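PDB 5W5P: tail fiber protein from Acinetobacter phage AM24, which probably serves as the trimeric tailspike that recognises, and may degrade, the capsular polysaccharide of its Acinetobacter baumannii host. Local coordinates for residues N314-E317 with S318-V321; G340-G344 with D345-L349; R417-E421 with G422-T426; V220-G223 with D224-Y227. One frame throughout, in Å; residues are numbered along the deposited sequence.

Contact 1 of 4, residues N314-E317 with S318-V321; sequences NLWE and SSGV
The hydroxyl of S319 is gripped twice: OG donates to E317 O at 2.9 Å and accepts from the backbone N of C292. A buried hydroxyl is thereby used as both donor and acceptor, and it ties S319 back to the carbonyl of E317, the last residue of strand 315-317. The donor stands above the plane of the E317 carbonyl, well off any lone pair. The same serine uses its CB differently. It sits over one face of the W316 indole, 3.4 Å from the centroid of the five-membered ring, in a CH-pi contact placed toward the rim. With CG of W316 turned opposite the backbone N (chi1 -164°), the indole swings forward, and its NE1 meets G320 O at 2.9 Å. This bond is almost perfectly straight at 178°, and the acceptor lies in the ring plane, so the bond and the serine methylene together probably limit how far the indole can turn. Farther along the ring, CZ2 approaches V321 O obliquely at 3.7 Å, while F322 meets the indole edge-to-face. Such a buried corner, where a short parallel strand bends into the next, is a feature of the coils of a parallel beta-helix.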
loop_
_atom_site.group_PDB
_atom_site.type_symbol
_atom_site.label_atom_id
_atom_site.label_comp_id
_atom_site.label_asym_id
_atom_site.label_seq_id
_atom_site.Cartn_x
_atom_site.Cartn_y
_atom_site.Cartn_z
ATOM N N ASN A 314 -7.715 -0.550 6.916
ATOM C CA ASN A 314 -8.881 -0.117 7.667
ATOM C C ASN A 314 -9.023 -0.920 8.958
ATOM O O ASN A 314 -8.519 -2.039 9.088
ATOM C CB ASN A 314 -10.155 -0.280 6.840
ATOM C CG ASN A 314 -10.265 0.737 5.727
ATOM O OD1 ASN A 314 -10.454 1.931 5.972
ATOM N ND2 ASN A 314 -10.161 0.267 4.490
ATOM N N LEU A 315 -9.724 -0.325 9.920
ATOM C CA LEU A 315 -10.236 -1.040 11.082
ATOM C C LEU A 315 -11.721 -1.291 10.862
ATOM O O LEU A 315 -12.454 -0.377 10.466
ATOM C CB LEU A 315 -10.002 -0.244 12.365
ATOM C CG LEU A 315 -10.821 -0.551 13.621
ATOM C CD1 LEU A 315 -10.315 -1.790 14.313
ATOM C CD2 LEU A 315 -10.756 0.637 14.569
ATOM N N TRP A 316 -12.158 -2.532 11.091
ATOM C CA TRP A 316 -13.552 -2.941 10.869
ATOM C C TRP A 316 -13.925 -3.931 11.972
ATOM O O TRP A 316 -13.725 -5.142 11.828
ATOM C CB TRP A 316 -13.731 -3.545 9.482
ATOM C CG TRP A 316 -15.152 -3.640 9.031
ATOM C CD1 TRP A 316 -15.919 -4.773 8.960
ATOM C CD2 TRP A 316 -15.981 -2.567 8.571
ATOM N NE1 TRP A 316 -17.174 -4.466 8.492
ATOM C CE2 TRP A 316 -17.235 -3.119 8.239
ATOM C CE3 TRP A 316 -15.784 -1.192 8.408
ATOM C CZ2 TRP A 316 -18.288 -2.341 7.758
ATOM C CZ3 TRP A 316 -16.830 -0.420 7.931
ATOM C CH2 TRP A 316 -18.067 -0.995 7.614
ATOM N N GLU A 317 -14.477 -3.410 13.067
ATOM C CA GLU A 317 -14.763 -4.192 14.261
ATOM C C GLU A 317 -16.237 -4.077 14.623
ATOM O O GLU A 317 -16.833 -3.001 14.497
ATOM C CB GLU A 317 -13.894 -3.723 15.434
ATOM C CG GLU A 317 -13.771 -4.716 16.575
ATOM C CD GLU A 317 -12.650 -4.353 17.528
ATOM O OE1 GLU A 317 -12.007 -3.303 17.313
ATOM O OE2 GLU A 317 -12.408 -5.115 18.490
ATOM N N SER A 318 -16.816 -5.193 15.076
ATOM C CA SER A 318 -18.213 -5.240 15.517
ATOM C C SER A 318 -19.140 -4.647 14.463
ATOM O O SER A 318 -20.118 -3.967 14.774
ATOM C CB SER A 318 -18.392 -4.529 16.860
ATOM O OG SER A 318 -17.474 -5.023 17.817
ATOM N N SER A 319 -18.832 -4.917 13.205
ATOM C CA SER A 319 -19.471 -4.238 12.090
ATOM C C SER A 319 -20.184 -5.248 11.189
ATOM O O SER A 319 -20.296 -6.436 11.508
ATOM C CB SER A 319 -18.428 -3.428 11.321
ATOM O OG SER A 319 -18.066 -2.256 12.032
ATOM N N GLY A 320 -20.667 -4.763 10.055
ATOM C CA GLY A 320 -21.395 -5.573 9.097
ATOM C C GLY A 320 -20.546 -5.985 7.913
ATOM O O GLY A 320 -19.361 -6.305 8.056
ATOM N N VAL A 321 -21.162 -5.980 6.730
ATOM C CA VAL A 321 -20.442 -6.318 5.509
ATOM C C VAL A 321 -19.556 -5.140 5.125
ATOM O O VAL A 321 -20.043 -4.021 4.922
ATOM C CB VAL A 321 -21.416 -6.682 4.379
ATOM C CG1 VAL A 321 -20.691 -6.742 3.034
ATOM C CG2 VAL A 321 -22.094 -8.008 4.678
#

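Contact 2 of 4, residues G340-G344 with D345-L349; sequences GNNTG and DLPTL
T343 and L346 are joined by the one backbone hydrogen bond across this contact, L346 N to T343 O at 3.2 Å. It closes a type II' beta turn with G344 at its second position, where the positive phi of 64° suits a glycine. The turn delivers the chain into a short helix, and D345 O then accepts from both T348 N and L349 N.

Van der Waals contacts follow from this reversal. The turn itself leaves L346 CB near T343 O. With CG opposite the backbone N (chi1 -153°), the leucine's methyls are carried back to the preceding loop: CD1 reaches N341 CB at 3.8 Å and lies 3.6 Å from N341 O, with CD2 about as close to that carbonyl, so the fork of the leucine straddles it. The ring of P347 touches polar atoms through its carbons. CD lies 3.4 Å from T343 O, and it is equally close to G344 O, while CG meets N342 OD1 at 3.7 Å with the two side chains crossing obliquely.

The polar ends find their bonding partners outside the two segments. N342 OD1 is bonded to Y380 OH and D345 OD2 to Y297 OH. The N341 amide spends both its functions on the neighbouring coil, OD1 accepting from S319 N and ND2 donating to W316 O.

The loop leaves strand 331-339, and helix 346-349 settles on strand 321-328, with V321 against L346 and L349, and K324 also touching L349. L352 and Y380 pack on L346 as well.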
loop_
_atom_site.group_PDB
_atom_site.type_symbol
_atom_site.label_atom_id
_atom_site.label_comp_id
_atom_site.label_asym_id
_atom_site.label_seq_id
_atom_site.Cartn_x
_atom_site.Cartn_y
_atom_site.Cartn_z
ATOM N N GLY A 340 -14.474 -9.648 14.878
ATOM C CA GLY A 340 -15.779 -9.869 15.477
ATOM C C GLY A 340 -16.934 -9.110 14.859
ATOM O O GLY A 340 -17.628 -8.363 15.554
ATOM N N ASN A 341 -17.163 -9.302 13.563
ATOM C CA ASN A 341 -18.205 -8.593 12.833
ATOM C C ASN A 341 -19.422 -9.498 12.671
ATOM O O ASN A 341 -19.321 -10.568 12.064
ATOM C CB ASN A 341 -17.679 -8.131 11.475
ATOM C CG ASN A 341 -16.494 -7.190 11.603
ATOM O OD1 ASN A 341 -16.649 -6.041 12.015
ATOM N ND2 ASN A 341 -15.302 -7.674 11.255
ATOM N N ASN A 342 -20.567 -9.064 13.206
ATOM C CA ASN A 342 -21.791 -9.859 13.158
ATOM C C ASN A 342 -23.048 -8.994 13.229
ATOM O O ASN A 342 -23.892 -9.190 14.111
ATOM C CB ASN A 342 -21.807 -10.885 14.294
ATOM C CG ASN A 342 -22.958 -11.886 14.171
ATOM O OD1 ASN A 342 -23.430 -12.174 13.069
ATOM N ND2 ASN A 342 -23.419 -12.408 15.307
ATOM N N THR A 343 -23.190 -8.041 12.316
ATOM C CA THR A 343 -24.383 -7.201 12.265
ATOM C C THR A 343 -24.562 -6.719 10.829
ATOM O O THR A 343 -23.858 -7.168 9.917
ATOM C CB THR A 343 -24.291 -6.042 13.265
ATOM O OG1 THR A 343 -25.448 -5.203 13.137
ATOM C CG2 THR A 343 -23.035 -5.217 13.027
ATOM N N GLY A 344 -25.522 -5.817 10.621
ATOM C CA GLY A 344 -25.821 -5.365 9.272
ATOM C C GLY A 344 -26.337 -6.500 8.408
ATOM O O GLY A 344 -27.163 -7.313 8.836
ATOM N N ASP A 345 -25.838 -6.569 7.174
ATOM C CA ASP A 345 -26.199 -7.637 6.249
ATOM C C ASP A 345 -25.314 -8.871 6.388
ATOM O O ASP A 345 -25.575 -9.880 5.721
ATOM C CB ASP A 345 -26.143 -7.132 4.800
ATOM C CG ASP A 345 -27.126 -6.001 4.529
ATOM O OD1 ASP A 345 -28.148 -5.910 5.239
ATOM O OD2 ASP A 345 -26.875 -5.204 3.600
ATOM N N LEU A 346 -24.279 -8.815 7.228
ATOM C CA LEU A 346 -23.397 -9.968 7.393
ATOM C C LEU A 346 -24.120 -11.247 7.804
ATOM O O LEU A 346 -23.775 -12.310 7.259
ATOM C CB LEU A 346 -22.282 -9.638 8.395
ATOM C CG LEU A 346 -20.974 -10.410 8.220
ATOM C CD1 LEU A 346 -19.806 -9.566 8.676
ATOM C CD2 LEU A 346 -21.005 -11.732 8.974
ATOM N N PRO A 347 -25.078 -11.244 8.738
ATOM C CA PRO A 347 -25.775 -12.503 9.051
ATOM C C PRO A 347 -26.547 -13.093 7.879
ATOM O O PRO A 347 -26.817 -14.300 7.884
ATOM C CB PRO A 347 -26.711 -12.110 10.200
ATOM C CG PRO A 347 -26.050 -10.939 10.828
ATOM C CD PRO A 347 -25.444 -10.178 9.690
ATOM N N THR A 348 -26.900 -12.295 6.871
ATOM C CA THR A 348 -27.614 -12.828 5.716
ATOM C C THR A 348 -26.668 -13.192 4.571
ATOM O O THR A 348 -26.743 -14.299 4.031
ATOM C CB THR A 348 -28.669 -11.828 5.234
ATOM O OG1 THR A 348 -29.655 -11.643 6.256
ATOM C CG2 THR A 348 -29.356 -12.347 3.978
ATOM N N LEU A 349 -25.773 -12.276 4.190
ATOM C CA LEU A 349 -24.811 -12.574 3.134
ATOM C C LEU A 349 -23.728 -13.540 3.595
ATOM O O LEU A 349 -23.145 -14.237 2.759
ATOM C CB LEU A 349 -24.175 -11.281 2.625
ATOM C CG LEU A 349 -25.174 -10.252 2.091
ATOM C CD1 LEU A 349 -24.452 -9.030 1.553
ATOM C CD2 LEU A 349 -26.064 -10.877 1.018
#

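Contact 3 of 4, residues R417-E421 with G422-T426; sequences RMWSE and GQVVT
S420 and Q423 are the ends of a type II beta turn, closed by Q423 N to S420 O at 3.2 Å with an N-H...O angle of 155°. G422 occupies its third position with a positive phi, a conformation easy for glycine. On leaving the turn the chain doubles back, so that residues before and after it face each other.

V424 lies over one face of the W419 indole. Its CG2 stands 3.5 Å from the centroid of the five-membered ring, 12° off the normal, a CH-pi contact, and CB approaches NE1 at 3.4 Å. The tryptophan has its CG lodged between the backbone N and carbonyl carbon (chi1 61°), which brings the ring across the valine rather than alongside it. F408 also stacks on this indole. Water 1 bridges the pair at the indole N-H, accepting from W419 NE1 at 3.1 Å and from V424 N at 2.9 Å.

Q423 folds back over the turn. NE2 donates to E421 O at 3.1 Å, with the acceptor in the amide plane, and OE1 accepts from A393 N, so both ends of the amide are fixed. Within the first arm, E421 OE1 sits over one face of the R417 guanidinium, 3.5 Å from NH2: a pairing of charges with no N-H aimed at the oxygen.

The chemistry thus divides the work. Directional bonds set the turn and hold the glutamine, an apolar face seats the valine, and a single water accepts from two N-H groups; the ion pair, lacking direction, probably contributes electrostatics more than geometry.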
loop_
_atom_site.group_PDB
_atom_site.type_symbol
_atom_site.label_atom_id
_atom_site.label_comp_id
_atom_site.label_asym_id
_atom_site.label_seq_id
_atom_site.Cartn_x
_atom_site.Cartn_y
_atom_site.Cartn_z
ATOM N N ARG A 417 -14.186 -20.419 6.066
ATOM C CA ARG A 417 -13.513 -20.270 4.787
ATOM C C ARG A 417 -13.077 -18.825 4.601
ATOM O O ARG A 417 -13.703 -17.893 5.115
ATOM C CB ARG A 417 -14.415 -20.693 3.626
ATOM C CG ARG A 417 -14.338 -22.176 3.292
ATOM C CD ARG A 417 -15.016 -22.469 1.965
ATOM N NE ARG A 417 -14.933 -23.880 1.613
ATOM C CZ ARG A 417 -15.879 -24.774 1.874
ATOM N NH1 ARG A 417 -16.996 -24.406 2.492
ATOM N NH2 ARG A 417 -15.708 -26.036 1.515
HETATM N N MSE A 418 -12.000 -18.652 3.846
HETATM C CA MSE A 418 -11.539 -17.321 3.494
HETATM C C MSE A 418 -12.167 -16.855 2.179
HETATM O O MSE A 418 -12.360 -15.654 1.971
HETATM C CB MSE A 418 -10.019 -17.287 3.399
HETATM C CG MSE A 418 -9.454 -15.877 3.403
HETATM SE SE MSE A 418 -7.549 -15.842 3.023
HETATM C CE MSE A 418 -6.902 -16.678 4.666
ATOM N N TRP A 419 -12.492 -17.808 1.302
ATOM C CA TRP A 419 -13.108 -17.489 0.021
ATOM C C TRP A 419 -14.018 -18.638 -0.398
ATOM O O TRP A 419 -13.954 -19.743 0.147
ATOM C CB TRP A 419 -12.051 -17.199 -1.053
ATOM C CG TRP A 419 -11.121 -18.343 -1.337
ATOM C CD1 TRP A 419 -11.381 -19.438 -2.110
ATOM C CD2 TRP A 419 -9.779 -18.503 -0.858
ATOM N NE1 TRP A 419 -10.289 -20.265 -2.141
ATOM C CE2 TRP A 419 -9.292 -19.716 -1.378
ATOM C CE3 TRP A 419 -8.946 -17.739 -0.038
ATOM C CZ2 TRP A 419 -8.008 -20.184 -1.106
ATOM C CZ3 TRP A 419 -7.675 -18.206 0.234
ATOM C CH2 TRP A 419 -7.218 -19.414 -0.301
ATOM N N SER A 420 -14.882 -18.355 -1.373
ATOM C CA SER A 420 -15.767 -19.381 -1.912
ATOM C C SER A 420 -14.950 -20.534 -2.479
ATOM O O SER A 420 -14.018 -20.322 -3.263
ATOM C CB SER A 420 -16.669 -18.793 -2.997
ATOM O OG SER A 420 -17.511 -17.778 -2.486
ATOM N N GLU A 421 -15.306 -21.755 -2.085
ATOM C CA GLU A 421 -14.529 -22.927 -2.468
ATOM C C GLU A 421 -14.433 -23.044 -3.986
ATOM O O GLU A 421 -15.407 -22.809 -4.708
ATOM C CB GLU A 421 -15.149 -24.196 -1.876
ATOM C CG GLU A 421 -16.583 -24.464 -2.322
ATOM C CD GLU A 421 -17.611 -24.149 -1.244
ATOM O OE1 GLU A 421 -18.235 -25.102 -0.724
ATOM O OE2 GLU A 421 -17.796 -22.953 -0.918
ATOM N N GLY A 422 -13.236 -23.386 -4.464
ATOM C CA GLY A 422 -12.993 -23.645 -5.867
ATOM C C GLY A 422 -12.929 -22.432 -6.768
ATOM O O GLY A 422 -12.748 -22.598 -7.979
ATOM N N GLN A 423 -13.065 -21.221 -6.233
ATOM C CA GLN A 423 -13.114 -20.017 -7.050
ATOM C C GLN A 423 -11.785 -19.275 -7.101
ATOM O O GLN A 423 -11.698 -18.232 -7.756
ATOM C CB GLN A 423 -14.208 -19.077 -6.538
ATOM C CG GLN A 423 -15.571 -19.725 -6.410
ATOM C CD GLN A 423 -15.980 -20.483 -7.659
ATOM O OE1 GLN A 423 -16.245 -19.887 -8.704
ATOM N NE2 GLN A 423 -16.042 -21.807 -7.552
ATOM N N VAL A 424 -10.759 -19.782 -6.424
ATOM C CA VAL A 424 -9.439 -19.167 -6.384
ATOM C C VAL A 424 -8.433 -20.165 -6.930
ATOM O O VAL A 424 -8.485 -21.359 -6.608
ATOM C CB VAL A 424 -9.055 -18.728 -4.956
ATOM C CG1 VAL A 424 -7.563 -18.447 -4.863
ATOM C CG2 VAL A 424 -9.859 -17.509 -4.546
ATOM N N VAL A 425 -7.517 -19.675 -7.760
ATOM C CA VAL A 425 -6.525 -20.512 -8.410
ATOM C C VAL A 425 -5.140 -20.342 -7.790
ATOM O O VAL A 425 -4.434 -21.331 -7.576
ATOM C CB VAL A 425 -6.503 -20.236 -9.929
ATOM C CG1 VAL A 425 -5.152 -20.531 -10.510
ATOM C CG2 VAL A 425 -7.564 -21.089 -10.621
ATOM N N THR A 426 -4.738 -19.115 -7.474
ATOM C CA THR A 426 -3.411 -18.840 -6.931
ATOM C C THR A 426 -3.538 -18.253 -5.534
ATOM O O THR A 426 -4.223 -17.242 -5.343
ATOM C CB THR A 426 -2.625 -17.873 -7.826
ATOM O OG1 THR A 426 -2.595 -18.368 -9.173
ATOM C CG2 THR A 426 -1.200 -17.708 -7.313
HETATM O O HOH W 1 -10.213 -22.057 -4.704
#

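Contact 4 of 4, residues V220-G223 with D224-Y227; sequences VVNG and DRLY
N222 reaches forward along its own turn to D224. Its CB leads to CG placed opposite the backbone N (chi1 -169°), which carries the amide alongside the following residues. CG itself passes 4.1 Å from D224 N. At the tip, OD1 accepts from D224 N at 3.0 Å, the donor tilted 16° from the amide's carbonyl plane, and it also lies 3.2 Å from D224 CB. This is an Asx turn. ND2, the other branch, donates to water 2, which in turn donates to D224 OD2 at 3.0 Å, so a water links amide and carboxylate, whose planes stand 65° apart.

The backbone adds to the bend: N222 O accepts from R225 N at 3.2 Å and, weakly, from L226 N. Across the corner V221 CG1 meets L226 CD1 at 3.9 Å, and Y227 offers CE1, at its ring edge, to G223 O.

D224 is held chiefly from outside, by a salt bridge from OD1 to R249 and by the backbone N of T246 and Q247. Y227 OH bonds R249, and R225 bonds E191 O. N222 thus takes up the D224 N-H directly and reaches its outside-held carboxylate through water, with an apolar patch where V221 meets L226.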
loop_
_atom_site.group_PDB
_atom_site.type_symbol
_atom_site.label_atom_id
_atom_site.label_comp_id
_atom_site.label_asym_id
_atom_site.label_seq_id
_atom_site.Cartn_x
_atom_site.Cartn_y
_atom_site.Cartn_z
ATOM N N VAL A 220 -23.696 12.891 3.616
ATOM C CA VAL A 220 -22.811 14.055 3.679
ATOM C C VAL A 220 -22.472 14.532 2.272
ATOM O O VAL A 220 -22.710 15.696 1.926
ATOM C CB VAL A 220 -21.530 13.748 4.476
ATOM C CG1 VAL A 220 -20.656 14.995 4.587
ATOM C CG2 VAL A 220 -21.880 13.206 5.856
ATOM N N VAL A 221 -21.930 13.641 1.445
ATOM C CA VAL A 221 -21.470 13.985 0.106
ATOM C C VAL A 221 -22.404 13.349 -0.916
ATOM O O VAL A 221 -22.659 12.139 -0.869
ATOM C CB VAL A 221 -20.017 13.532 -0.120
ATOM C CG1 VAL A 221 -19.649 13.631 -1.598
ATOM C CG2 VAL A 221 -19.056 14.359 0.729
ATOM N N ASN A 222 -22.912 14.167 -1.836
ATOM C CA ASN A 222 -23.661 13.678 -2.992
ATOM C C ASN A 222 -22.651 13.274 -4.053
ATOM O O ASN A 222 -22.099 14.124 -4.756
ATOM C CB ASN A 222 -24.615 14.744 -3.519
ATOM C CG ASN A 222 -25.589 14.198 -4.548
ATOM O OD1 ASN A 222 -25.272 13.270 -5.296
ATOM N ND2 ASN A 222 -26.786 14.775 -4.592
ATOM N N GLY A 223 -22.405 11.967 -4.172
ATOM C CA GLY A 223 -21.423 11.471 -5.119
ATOM C C GLY A 223 -21.848 11.545 -6.571
ATOM O O GLY A 223 -21.011 11.306 -7.450
ATOM N N ASP A 224 -23.122 11.847 -6.842
ATOM C CA ASP A 224 -23.550 12.081 -8.217
ATOM C C ASP A 224 -22.929 13.344 -8.787
ATOM O O ASP A 224 -22.758 13.450 -10.008
ATOM C CB ASP A 224 -25.074 12.200 -8.297
ATOM C CG ASP A 224 -25.785 10.875 -8.150
ATOM O OD1 ASP A 224 -25.449 9.915 -8.881
ATOM O OD2 ASP A 224 -26.698 10.800 -7.302
ATOM N N ARG A 225 -22.608 14.320 -7.926
ATOM C CA ARG A 225 -22.230 15.662 -8.359
ATOM C C ARG A 225 -20.878 16.131 -7.848
ATOM O O ARG A 225 -20.404 17.178 -8.301
ATOM C CB ARG A 225 -23.292 16.687 -7.923
ATOM C CG ARG A 225 -24.711 16.283 -8.232
ATOM C CD ARG A 225 -24.896 15.908 -9.697
ATOM N NE ARG A 225 -26.289 15.616 -10.022
ATOM C CZ ARG A 225 -26.718 15.283 -11.234
ATOM N NH1 ARG A 225 -25.858 15.190 -12.239
ATOM N NH2 ARG A 225 -28.005 15.025 -11.439
ATOM N N LEU A 226 -20.244 15.393 -6.939
ATOM C CA LEU A 226 -18.965 15.778 -6.350
ATOM C C LEU A 226 -17.925 14.733 -6.728
ATOM O O LEU A 226 -17.982 13.594 -6.250
ATOM C CB LEU A 226 -19.090 15.917 -4.832
ATOM C CG LEU A 226 -20.009 17.057 -4.379
ATOM C CD1 LEU A 226 -19.970 17.265 -2.867
ATOM C CD2 LEU A 226 -19.645 18.338 -5.104
ATOM N N TYR A 227 -16.987 15.118 -7.591
ATOM C CA TYR A 227 -15.886 14.266 -8.016
ATOM C C TYR A 227 -14.578 14.798 -7.446
ATOM O O TYR A 227 -14.490 15.946 -7.004
ATOM C CB TYR A 227 -15.781 14.200 -9.545
ATOM C CG TYR A 227 -17.022 13.716 -10.266
ATOM C CD1 TYR A 227 -17.997 12.979 -9.603
ATOM C CD2 TYR A 227 -17.207 13.983 -11.624
ATOM C CE1 TYR A 227 -19.128 12.536 -10.264
ATOM C CE2 TYR A 227 -18.338 13.538 -12.296
ATOM C CZ TYR A 227 -19.294 12.819 -11.609
ATOM O OH TYR A 227 -20.420 12.370 -12.257
HETATM O O HOH W 2 -28.293 13.218 -6.642
HETATM O O HOH W 3 -18.593 10.772 -6.879
#

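Along the chain the order is contact 4, contact 1, contact 2, contact 3, which follows the long axis of the parallel beta-helix toward the C-terminal domain. Contacts 1 and 2, with centres 10 Å apart, meet directly through corners of adjoining coils. Contact 4 lies about 24 Å from contact 1, centre to centre, yet both reach the same parallel sheet, whose strands include 219-222 and 321-328. Contact 3, between strands 412-413 and 427-428, is about 20 Å from contact 2 and 35 Å from contact 4, also between centres; it touches the third subunit through V425 and T426, while L315 of contact 1 packs on N281 of the second subunit. Each bend thus appears set largely by local bonds.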